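Local coordinates for protein putative pectin lyase (Geobacillus virus E2, PDB 7CHU) that serves as a trimeric tailspike of a deep-sea thermophilic bacteriophage and probably recognises or cleaves polysaccharide on the host surface, at residues V217-I222 against N249-L254; C170-E175 against K192-G197. All blocks are in the same frame, centred on the assembly; numbering follows the deposited sequence.

Both contacts belong to the right-handed parallel beta-helix of the pectate lyase-like region, and each joins the corner of one coil to the same corner of the next. Interaction 2 comes first along the chain and closes before interaction 1 opens; their centres lie about 9 Å apart. Between them runs the seam of segments 192-197 and 217-222, where Trp218 N probably donates to Ile194 O, 2.9 Å away, and Asn221 N to Gly197 O at 3.0 Å. The four segments therefore form a continuous run of stacked corners. Both contacts also touch the second subunit, so this edge of the helix faces the trimer interface.

Interaction 1. Residues V217-I222 against N249-L254; sequences VWDTNI and NSNRLL
Trp218 and Asn249 meet through the indole N-H: NE1 donates to Asn249 O at 2.9 Å, with the oxygen in the ring plane but the N-H bent to 134°. This is a corner between successive coils of a parallel beta-helix, the two chains running the same way, and main-chain bonds stitch it on both sides of the turn. Asn251 N binds Val217 O before the turn, Asp219 N donates to Asn251 O at it, and beyond it Leu254 N reaches Thr220 O while Ile222 N reaches Leu254 O at 2.7 Å. Asp219 and Arg252, level with each other at the turn, both have left-handed backbone angles, which bend the two coils alike. Val217 N points almost straight at Ser250 OG, a side-chain oxygen that also bonds Tyr243 O.

Asp219 and Arg252 do not form a salt bridge with each other; a water joins them instead, giving a proton to Asp219 OD1 and accepting one from Arg252 NE at 2.7 Å. Their stronger partners are on the second subunit: Lys288 of that chain pairs with Asp219 OD1, and Gly286 O of that chain receives Arg252 NH2. With its chain bent at chi2 and chi3, Arg252 folds back so that Leu254 CD1 sits 3.6 Å above the guanidinium plane.

Asn251 ND2 lies over one face of the indole, 3.3 Å from Trp218 CD1, the amide and ring planes 30° apart. The same ND2 donates to Asn249 OD1, which fixes the amide's rotation, while Asn249's own ND2 donates to Arg278 O. Away from the indole, Val217 CG1, swung anti to its own N (chi1 171°), meets Leu253 CD2 at 3.5 Å.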
loop_
_atom_site.group_PDB
_atom_site.type_symbol
_atom_site.label_atom_id
_atom_site.label_comp_id
_atom_site.label_asym_id
_atom_site.label_seq_id
_atom_site.Cartn_x
_atom_site.Cartn_y
_atom_site.Cartn_z
ATOM N N VAL A 217 -14.506 -13.236 -11.695
ATOM C CA VAL A 217 -14.808 -12.429 -10.515
ATOM C C VAL A 217 -14.304 -11.014 -10.756
ATOM O O VAL A 217 -13.171 -10.822 -11.216
ATOM C CB VAL A 217 -14.203 -13.032 -9.237
ATOM C CG1 VAL A 217 -14.339 -12.047 -8.074
ATOM C CG2 VAL A 217 -14.909 -14.346 -8.915
ATOM N N TRP A 218 -15.152 -10.030 -10.451
ATOM C CA TRP A 218 -14.894 -8.622 -10.714
ATOM C C TRP A 218 -14.850 -7.808 -9.425
ATOM O O TRP A 218 -15.647 -8.036 -8.505
ATOM C CB TRP A 218 -15.971 -8.013 -11.598
ATOM C CG TRP A 218 -16.223 -8.706 -12.881
ATOM C CD1 TRP A 218 -15.448 -9.668 -13.477
ATOM C CD2 TRP A 218 -17.313 -8.456 -13.774
ATOM N NE1 TRP A 218 -15.999 -10.029 -14.677
ATOM C CE2 TRP A 218 -17.155 -9.317 -14.874
ATOM C CE3 TRP A 218 -18.419 -7.599 -13.736
ATOM C CZ2 TRP A 218 -18.061 -9.346 -15.939
ATOM C CZ3 TRP A 218 -19.340 -7.642 -14.795
ATOM C CH2 TRP A 218 -19.150 -8.502 -15.876
ATOM N N ASP A 219 -13.944 -6.837 -9.379
ATOM C CA ASP A 219 -14.008 -5.723 -8.414
ATOM C C ASP A 219 -14.084 -6.216 -6.971
ATOM O O ASP A 219 -14.947 -5.811 -6.188
ATOM C CB ASP A 219 -15.188 -4.801 -8.726
ATOM C CG ASP A 219 -15.112 -4.173 -10.123
ATOM O OD1 ASP A 219 -14.167 -3.410 -10.400
ATOM O OD2 ASP A 219 -16.025 -4.386 -10.951
ATOM N N THR A 220 -13.167 -7.104 -6.609
ATOM C CA THR A 220 -13.206 -7.747 -5.304
ATOM C C THR A 220 -11.911 -7.498 -4.536
ATOM O O THR A 220 -10.815 -7.722 -5.063
ATOM C CB THR A 220 -13.500 -9.242 -5.523
ATOM O OG1 THR A 220 -14.836 -9.323 -6.026
ATOM C CG2 THR A 220 -13.392 -10.048 -4.247
ATOM N N ASN A 221 -12.044 -7.010 -3.300
ATOM C CA ASN A 221 -10.913 -6.716 -2.424
ATOM C C ASN A 221 -10.688 -7.868 -1.457
ATOM O O ASN A 221 -11.630 -8.343 -0.808
ATOM C CB ASN A 221 -11.136 -5.441 -1.610
ATOM C CG ASN A 221 -11.200 -4.205 -2.460
ATOM O OD1 ASN A 221 -10.792 -4.209 -3.618
ATOM N ND2 ASN A 221 -11.716 -3.128 -1.886
ATOM N N ILE A 222 -9.438 -8.292 -1.340
ATOM C CA ILE A 222 -9.048 -9.397 -0.475
ATOM C C ILE A 222 -7.859 -8.926 0.345
ATOM O O ILE A 222 -6.749 -8.804 -0.182
ATOM C CB ILE A 222 -8.709 -10.663 -1.278
ATOM C CG1 ILE A 222 -9.936 -11.107 -2.085
ATOM C CG2 ILE A 222 -8.217 -11.789 -0.341
ATOM C CD1 ILE A 222 -9.618 -12.115 -3.175
ATOM N N ASN A 249 -13.927 -12.204 -18.004
ATOM C CA ASN A 249 -12.632 -12.435 -17.377
ATOM C C ASN A 249 -12.740 -12.211 -15.881
ATOM O O ASN A 249 -13.784 -11.809 -15.371
ATOM C CB ASN A 249 -11.557 -11.539 -18.004
ATOM C CG ASN A 249 -11.659 -10.075 -17.566
ATOM O OD1 ASN A 249 -12.593 -9.679 -16.873
ATOM N ND2 ASN A 249 -10.681 -9.260 -17.977
ATOM N N SER A 250 -11.640 -12.456 -15.175
ATOM C CA SER A 250 -11.495 -11.952 -13.816
ATOM C C SER A 250 -10.700 -10.655 -13.889
ATOM O O SER A 250 -9.691 -10.584 -14.589
ATOM C CB SER A 250 -10.779 -12.967 -12.922
ATOM O OG SER A 250 -11.640 -14.058 -12.583
ATOM N N ASN A 251 -11.159 -9.628 -13.183
ATOM C CA ASN A 251 -10.478 -8.345 -13.233
ATOM C C ASN A 251 -10.729 -7.587 -11.932
ATOM O O ASN A 251 -11.715 -7.832 -11.226
ATOM C CB ASN A 251 -10.922 -7.526 -14.462
ATOM C CG ASN A 251 -12.338 -7.041 -14.345
ATOM O OD1 ASN A 251 -12.596 -6.073 -13.638
ATOM N ND2 ASN A 251 -13.281 -7.733 -15.011
ATOM N N ARG A 252 -9.806 -6.681 -11.613
ATOM C CA ARG A 252 -9.889 -5.864 -10.400
ATOM C C ARG A 252 -10.013 -6.719 -9.138
ATOM O O ARG A 252 -10.749 -6.384 -8.205
ATOM C CB ARG A 252 -11.033 -4.856 -10.510
ATOM C CG ARG A 252 -10.708 -3.686 -11.434
ATOM C CD ARG A 252 -9.584 -2.816 -10.833
ATOM N NE ARG A 252 -10.014 -2.189 -9.591
ATOM C CZ ARG A 252 -9.234 -1.449 -8.803
ATOM N NH1 ARG A 252 -7.974 -1.224 -9.142
ATOM N NH2 ARG A 252 -9.729 -0.911 -7.681
ATOM N N LEU A 253 -9.309 -7.845 -9.113
ATOM C CA LEU A 253 -9.059 -8.577 -7.877
ATOM C C LEU A 253 -7.873 -7.928 -7.167
ATOM O O LEU A 253 -6.765 -7.920 -7.715
ATOM C CB LEU A 253 -8.737 -10.042 -8.163
ATOM C CG LEU A 253 -9.729 -10.912 -8.962
ATOM C CD1 LEU A 253 -9.094 -12.257 -9.279
ATOM C CD2 LEU A 253 -10.967 -11.106 -8.160
ATOM N N LEU A 254 -8.085 -7.416 -5.955
ATOM C CA LEU A 254 -7.035 -6.721 -5.205
ATOM C C LEU A 254 -6.670 -7.543 -3.979
ATOM O O LEU A 254 -7.453 -7.625 -3.028
ATOM C CB LEU A 254 -7.479 -5.316 -4.800
ATOM C CG LEU A 254 -7.110 -4.208 -5.804
ATOM C CD1 LEU A 254 -7.826 -4.337 -7.171
ATOM C CD2 LEU A 254 -7.315 -2.798 -5.233
HETATM O O HOH W 1 -12.489 -2.337 -8.434
HETATM O O HOH W 2 -15.014 -4.877 -13.549
HETATM O O HOH W 3 -11.386 -4.245 -6.497
HETATM O O HOH W 4 -11.990 -1.680 -5.532
#

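Interaction 2. Residues C170-E175 against K192-G197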
loop_
_atom_site.group_PDB
_atom_site.type_symbol
_atom_site.label_atom_id
_atom_site.label_comp_id
_atom_site.label_asym_id
_atom_site.label_seq_id
_atom_site.Cartn_x
_atom_site.Cartn_y
_atom_site.Cartn_z
ATOM N N CYS A 170 -23.364 -10.327 -5.808
ATOM C CA CYS A 170 -22.709 -9.082 -5.410
ATOM C C CYS A 170 -22.548 -8.948 -3.900
ATOM O O CYS A 170 -23.388 -9.408 -3.115
ATOM C CB CYS A 170 -23.473 -7.862 -5.934
ATOM S SG CYS A 170 -23.600 -7.820 -7.715
ATOM N N PHE A 171 -21.445 -8.300 -3.509
ATOM C CA PHE A 171 -21.203 -7.889 -2.121
ATOM C C PHE A 171 -21.189 -9.075 -1.160
ATOM O O PHE A 171 -21.742 -8.997 -0.061
ATOM C CB PHE A 171 -22.237 -6.861 -1.664
ATOM C CG PHE A 171 -22.327 -5.644 -2.550
ATOM C CD1 PHE A 171 -21.352 -4.638 -2.481
ATOM C CD2 PHE A 171 -23.385 -5.499 -3.438
ATOM C CE1 PHE A 171 -21.446 -3.519 -3.293
ATOM C CE2 PHE A 171 -23.499 -4.378 -4.250
ATOM C CZ PHE A 171 -22.530 -3.389 -4.183
ATOM N N VAL A 172 -20.581 -10.188 -1.566
ATOM C CA VAL A 172 -20.393 -11.331 -0.673
ATOM C C VAL A 172 -18.999 -11.257 -0.063
ATOM O O VAL A 172 -18.140 -10.500 -0.512
ATOM C CB VAL A 172 -20.616 -12.685 -1.389
ATOM C CG1 VAL A 172 -22.110 -12.891 -1.758
ATOM C CG2 VAL A 172 -19.718 -12.793 -2.621
ATOM N N GLY A 173 -18.760 -12.047 0.975
ATOM C CA GLY A 173 -17.442 -11.992 1.586
ATOM C C GLY A 173 -17.277 -12.999 2.702
ATOM O O GLY A 173 -18.236 -13.644 3.151
ATOM N N ILE A 174 -16.017 -13.131 3.129
ATOM C CA ILE A 174 -15.612 -13.914 4.286
ATOM C C ILE A 174 -14.715 -13.014 5.133
ATOM O O ILE A 174 -13.874 -12.289 4.592
ATOM C CB ILE A 174 -14.845 -15.201 3.878
ATOM C CG1 ILE A 174 -15.701 -16.104 2.962
ATOM C CG2 ILE A 174 -14.368 -15.970 5.120
ATOM C CD1 ILE A 174 -14.987 -17.357 2.501
ATOM N N GLU A 175 -14.871 -13.078 6.454
ATOM C CA GLU A 175 -14.024 -12.333 7.381
ATOM C C GLU A 175 -13.741 -13.191 8.602
ATOM O O GLU A 175 -14.631 -13.873 9.107
ATOM C CB GLU A 175 -14.662 -11.010 7.841
ATOM C CG GLU A 175 -15.074 -10.032 6.753
ATOM C CD GLU A 175 -15.926 -8.879 7.325
ATOM O OE1 GLU A 175 -15.687 -8.477 8.482
ATOM O OE2 GLU A 175 -16.852 -8.391 6.642
ATOM N N LYS A 192 -17.322 -17.491 -8.073
ATOM C CA LYS A 192 -17.636 -17.498 -9.496
ATOM C C LYS A 192 -18.729 -16.485 -9.783
ATOM O O LYS A 192 -19.759 -16.494 -9.104
ATOM C CB LYS A 192 -18.094 -18.888 -9.964
ATOM C CG LYS A 192 -18.491 -18.938 -11.447
ATOM C CD LYS A 192 -18.663 -20.369 -11.917
ATOM C CE LYS A 192 -19.066 -20.416 -13.379
ATOM N NZ LYS A 192 -19.031 -21.827 -13.898
ATOM N N LYS A 193 -18.499 -15.639 -10.788
ATOM C CA LYS A 193 -19.477 -14.649 -11.255
ATOM C C LYS A 193 -19.904 -13.723 -10.118
ATOM O O LYS A 193 -21.087 -13.426 -9.912
ATOM C CB LYS A 193 -20.676 -15.328 -11.920
ATOM C CG LYS A 193 -20.337 -15.845 -13.321
ATOM C CD LYS A 193 -21.536 -16.573 -13.940
ATOM C CE LYS A 193 -21.174 -17.250 -15.250
ATOM N NZ LYS A 193 -20.884 -16.243 -16.290
ATOM N N ILE A 194 -18.908 -13.263 -9.369
ATOM C CA ILE A 194 -19.107 -12.417 -8.203
ATOM C C ILE A 194 -18.637 -11.017 -8.555
ATOM O O ILE A 194 -17.644 -10.852 -9.273
ATOM C CB ILE A 194 -18.333 -12.969 -6.991
ATOM C CG1 ILE A 194 -18.971 -14.251 -6.475
ATOM C CG2 ILE A 194 -18.181 -11.933 -5.888
ATOM C CD1 ILE A 194 -18.135 -14.851 -5.343
ATOM N N SER A 195 -19.345 -10.012 -8.055
ATOM C CA SER A 195 -18.920 -8.620 -8.162
ATOM C C SER A 195 -18.849 -8.013 -6.772
ATOM O O SER A 195 -19.661 -8.345 -5.894
ATOM C CB SER A 195 -19.886 -7.785 -9.018
ATOM O OG SER A 195 -19.747 -8.088 -10.388
ATOM N N LEU A 196 -17.883 -7.114 -6.579
ATOM C CA LEU A 196 -17.831 -6.264 -5.383
ATOM C C LEU A 196 -17.747 -7.086 -4.096
ATOM O O LEU A 196 -18.346 -6.739 -3.075
ATOM C CB LEU A 196 -19.013 -5.301 -5.356
ATOM C CG LEU A 196 -18.906 -4.239 -6.458
ATOM C CD1 LEU A 196 -20.252 -3.798 -7.043
ATOM C CD2 LEU A 196 -18.147 -3.062 -5.916
ATOM N N GLY A 197 -16.974 -8.170 -4.142
ATOM C CA GLY A 197 -16.700 -8.933 -2.942
ATOM C C GLY A 197 -15.752 -8.196 -2.008
ATOM O O GLY A 197 -14.896 -7.409 -2.434
#
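Cys170 and Ser195 sit opposite each other as a parallel bridge, their CA atoms 4.7 Å apart, and just past them Phe171 N donates to Ser195 O at 3.0 Å. That N-H is fairly straight (157°), and the same oxygen also receives the CA-H of Cys170. One residue further on, Phe171 CA approaches Leu196 O at 3.2 Å, a CA-H...O contact that carries the pairing through the bend. Phe171 and Leu196 both have left-handed backbone angles and turn their chains at the same level. Past the bend Gly197 CA touches Val172 O, and the pairing runs on beyond 197, Val172 bonding to Arg198 and Ile174 to Leu200 through the main chain.

Such stacked corners, repeated from coil to coil, are what give a parallel beta-helix its cross-section. At this one, Phe171 and Leu196 lie side by side and point the same way. Leu196 CB stands over one face of the phenyl ring, 4.0 Å from its centroid and 27° off the normal, a CH-pi contact, while CD1 of Leu196 reaches out to Phe171 CZ at 3.7 Å. The second subunit packs against the same pair, its Ser143 on Phe171 and its Tyr226 on Leu196.

The other side of the corner is aliphatic and belongs to the coil interior. Val172 and Ile194 cross at about a right angle; with Val172 CG1 anti to the carbonyl carbon (chi1 -69°), CG2 falls between the backbone N and the carbonyl carbon and meets Ile194 CG2 at 3.7 Å, and Phe160 packs on both residues. On the face turned away from these, Cys170 SG lies 3.9 Å from Ser195 CB, whose hydroxyl is bonded to Arg168 NE.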